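Local coordinates for protein DNA ligase (Archaeoglobus fulgidus, PDB 3GDE) that probably seals nicks in double-stranded DNA during replication, recombination and repair, using ATP and releasing AMP and diphosphate, at residues 177-180 and 181-185; 189-192 and 193-197. All blocks are in the same frame, centred on the assembly; numbering follows the deposited sequence.

Interactions 1 and 2 lie on consecutive helices, 172-182 and 187-197, with their centres about 13 Å apart. Val190 of interaction 2 joins them by apolar packing. Its CG2 stands 4.0 Å from Ala180 CB and also 4.0 Å from Ala185 CB, so it meets both ends of the turn that closes interaction 1. Its CG1 lies 4.1 Å from Ile179 CG2. Interaction 1 is remote from the predicted ATP site. Interaction 2 reaches closer: the side chain of Met195 is about 9 Å from that of Arg272 and about 10 Å from that of Arg414, both predicted ATP-binding residues, which is near the site but not in contact with it.

Interaction 1 of 2, residues 177-180 and 181-185; sequences DAIA and RAFRA
Ala180 and Ala185 meet in a local helix-capping contact, at the point where helix 172-182 of the helical N-terminal DNA-binding domain ends and the chain turns toward helix 187-197. The regular part rests on the bonds from Arg181 N to Asp177 O, 2.9 Å, and from Ala182 N to Ala178 O, also 2.9 Å. The next, Phe183 N to Ile179 O, stretches to 3.2 Å, and Phe183 is the first residue to leave helical backbone angles. Arg184 then takes a left-handed backbone conformation, which turns the chain back so that Ala185 N reaches Ala180 O at 3.0 Å. This bond is almost straight at 177° and uses a lone pair in the carbonyl plane. A left-handed residue followed by such a six-to-one bond is the signature of a Schellman motif, although the companion pair, Arg184 N and Arg181 O, is 3.8 Å apart, so the motif is incomplete. On another side of the helix, Ile179 and Phe183 form the apolar pair one turn apart. Phe183 CG lies anti to its carbonyl carbon (chi1 -57°), which turns the ring back along the helix and sets CD2 4.2 Å from Ile179 CG2. The methyl of Ala182 sits over one face of the ring, displaced toward its rim. Leu42 and Val46 of helix 39-49 and Ala207 of helix 200-216 extend this apolar patch, while Gln34 of helix 22-34 hydrogen-bonds to Ala182 O near the helix end.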
# COMPACT_ATOMS: atom_id res chain seq x y z
N ASP A 177 -17.66 4.83 2.40
CA ASP A 177 -19.11 4.92 2.27
C ASP A 177 -19.82 4.84 3.62
O ASP A 177 -20.84 5.50 3.83
CB ASP A 177 -19.63 3.81 1.34
CG ASP A 177 -19.27 4.04 -0.12
OD1 ASP A 177 -18.79 5.13 -0.48
OD2 ASP A 177 -19.50 3.12 -0.94
N ALA A 178 -19.28 4.03 4.53
CA ALA A 178 -19.85 3.82 5.86
C ALA A 178 -19.63 5.04 6.75
O ALA A 178 -20.51 5.43 7.52
CB ALA A 178 -19.27 2.58 6.50
N ILE A 179 -18.46 5.65 6.63
CA ILE A 179 -18.15 6.89 7.34
C ILE A 179 -19.03 8.03 6.83
O ILE A 179 -19.51 8.85 7.62
CB ILE A 179 -16.66 7.26 7.23
CG1 ILE A 179 -15.81 6.31 8.10
CG2 ILE A 179 -16.41 8.73 7.65
CD1 ILE A 179 -14.34 6.25 7.70
N ALA A 180 -19.22 8.09 5.51
CA ALA A 180 -20.13 9.07 4.91
C ALA A 180 -21.58 8.89 5.39
O ALA A 180 -22.25 9.86 5.74
CB ALA A 180 -20.05 9.00 3.39
N ARG A 181 -22.05 7.64 5.41
CA ARG A 181 -23.40 7.30 5.85
C ARG A 181 -23.63 7.65 7.33
O ARG A 181 -24.65 8.26 7.67
CB ARG A 181 -23.67 5.81 5.60
CG ARG A 181 -25.11 5.38 5.86
CD ARG A 181 -25.31 3.92 5.51
NE ARG A 181 -26.68 3.48 5.75
CZ ARG A 181 -27.66 3.52 4.84
NH1 ARG A 181 -27.43 4.00 3.63
NH2 ARG A 181 -28.88 3.08 5.16
N ALA A 182 -22.67 7.29 8.18
CA ALA A 182 -22.75 7.47 9.63
C ALA A 182 -22.84 8.93 10.04
O ALA A 182 -23.60 9.28 10.95
CB ALA A 182 -21.55 6.81 10.32
N PHE A 183 -22.05 9.77 9.38
CA PHE A 183 -21.85 11.14 9.84
C PHE A 183 -22.35 12.20 8.86
O PHE A 183 -21.92 13.35 8.93
CB PHE A 183 -20.38 11.36 10.21
CG PHE A 183 -19.87 10.41 11.25
CD1 PHE A 183 -20.41 10.41 12.54
CD2 PHE A 183 -18.84 9.51 10.95
CE1 PHE A 183 -19.94 9.52 13.52
CE2 PHE A 183 -18.37 8.63 11.92
CZ PHE A 183 -18.92 8.63 13.20
N ARG A 184 -23.27 11.81 7.98
CA ARG A 184 -23.97 12.74 7.09
C ARG A 184 -23.00 13.57 6.26
O ARG A 184 -23.02 14.81 6.30
CB ARG A 184 -24.92 13.64 7.89
CG ARG A 184 -26.41 13.33 7.74
CD ARG A 184 -26.77 11.87 8.05
NE ARG A 184 -27.82 11.37 7.15
CZ ARG A 184 -28.57 10.30 7.37
NH1 ARG A 184 -28.43 9.57 8.48
NH2 ARG A 184 -29.48 9.94 6.48
N ALA A 185 -22.14 12.87 5.53
CA ALA A 185 -21.19 13.49 4.62
C ALA A 185 -21.30 12.88 3.23
O ALA A 185 -21.76 11.74 3.07
CB ALA A 185 -19.77 13.37 5.17

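Interaction 2 of 2, residues 189-192 and 193-197; sequences TVER and AYMIT
Glu191 and Met195, one turn apart, form the side-chain contact of helix 187-197, on a part of the helix that approaches the adenylation domain. The underlying i to i+4 bonding is regular at first: Tyr194 N reaches Val190 O at 3.0 Å, and Met195 N meets Glu191 O, also at 3.0 Å. It weakens at Ile196 N to Arg192 O, a weak bond of 3.5 Å and 134°. Ala193 O, which also takes weak bonds from Ile196 N and Thr197 N, receives the hydroxyl OG1 of Thr197 at 2.9 Å. Glu191 leaves the backbone with CG anti to N (chi1 172°), then bends at chi2, which brings OE2 to the methyl at the end of the Met195 chain. That chain also bends at chi2, and the two cross at an angle, with OE2 of Glu191 3.1 Å from CE of Met195. The Tyr194 ring leads away from residues 189-192, and its hydroxyl is hydrogen-bonded to Glu172 of helix 172-182. Met195 also packs on Arg227 and Pro411, and Glu191 on Arg176. Because the methyl is attached to sulfur, its hydrogens may be slightly polarised; the approach to the carboxylate is tight, a little inside an ordinary van der Waals distance, and although it gives OE2 no conventional hydrogen bond, it may carry a weak CH···O contribution.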
# COMPACT_ATOMS: atom_id res chain seq x y z
N THR A 189 -16.41 13.78 -0.46
CA THR A 189 -15.64 14.63 0.43
C THR A 189 -14.96 13.84 1.56
O THR A 189 -13.96 14.31 2.09
CB THR A 189 -16.40 15.93 0.86
OG1 THR A 189 -16.29 16.16 2.27
CG2 THR A 189 -17.82 15.86 0.46
N VAL A 190 -15.46 12.65 1.89
CA VAL A 190 -14.75 11.74 2.81
C VAL A 190 -13.50 11.23 2.09
O VAL A 190 -12.38 11.27 2.62
CB VAL A 190 -15.63 10.53 3.28
CG1 VAL A 190 -14.78 9.45 3.96
CG2 VAL A 190 -16.75 11.00 4.22
N GLU A 191 -13.72 10.75 0.87
CA GLU A 191 -12.67 10.37 -0.06
C GLU A 191 -11.60 11.45 -0.19
O GLU A 191 -10.43 11.17 0.01
CB GLU A 191 -13.28 10.11 -1.43
CG GLU A 191 -12.26 9.89 -2.52
CD GLU A 191 -12.12 8.45 -2.86
OE1 GLU A 191 -12.69 8.04 -3.89
OE2 GLU A 191 -11.45 7.73 -2.08
N ARG A 192 -12.02 12.67 -0.54
CA ARG A 192 -11.09 13.80 -0.72
C ARG A 192 -10.23 14.08 0.50
O ARG A 192 -9.04 14.32 0.37
CB ARG A 192 -11.83 15.07 -1.14
CG ARG A 192 -11.86 15.30 -2.63
CD ARG A 192 -12.52 16.63 -2.97
NE ARG A 192 -13.96 16.46 -3.24
CZ ARG A 192 -14.93 16.99 -2.51
NH1 ARG A 192 -14.65 17.76 -1.46
NH2 ARG A 192 -16.20 16.76 -2.84
N ALA A 193 -10.85 14.04 1.68
CA ALA A 193 -10.15 14.24 2.95
C ALA A 193 -9.14 13.12 3.26
O ALA A 193 -8.06 13.36 3.82
CB ALA A 193 -11.17 14.35 4.09
N TYR A 194 -9.50 11.89 2.88
CA TYR A 194 -8.61 10.75 2.99
C TYR A 194 -7.37 10.90 2.12
O TYR A 194 -6.26 10.54 2.54
CB TYR A 194 -9.35 9.46 2.62
CG TYR A 194 -8.55 8.19 2.82
CD1 TYR A 194 -7.77 8.00 3.97
CD2 TYR A 194 -8.61 7.17 1.89
CE1 TYR A 194 -7.06 6.83 4.17
CE2 TYR A 194 -7.91 5.99 2.07
CZ TYR A 194 -7.13 5.82 3.22
OH TYR A 194 -6.43 4.65 3.39
N MET A 195 -7.56 11.42 0.91
CA MET A 195 -6.45 11.60 -0.03
C MET A 195 -5.39 12.61 0.45
O MET A 195 -4.22 12.51 0.06
CB MET A 195 -6.97 11.95 -1.43
CG MET A 195 -7.86 10.88 -2.09
SD MET A 195 -7.12 9.23 -2.20
CE MET A 195 -8.51 8.25 -2.76
N ILE A 196 -5.77 13.56 1.30
CA ILE A 196 -4.79 14.53 1.80
C ILE A 196 -4.29 14.27 3.23
O ILE A 196 -3.35 14.93 3.68
CB ILE A 196 -5.26 16.01 1.68
CG1 ILE A 196 -6.49 16.27 2.55
CG2 ILE A 196 -5.49 16.40 0.21
CD1 ILE A 196 -6.63 17.72 2.95
N THR A 197 -4.90 13.32 3.93
CA THR A 197 -4.47 12.96 5.30
C THR A 197 -3.90 11.56 5.38
O THR A 197 -3.05 11.30 6.22
CB THR A 197 -5.62 13.05 6.34
OG1 THR A 197 -6.66 12.13 5.99
CG2 THR A 197 -6.18 14.46 6.41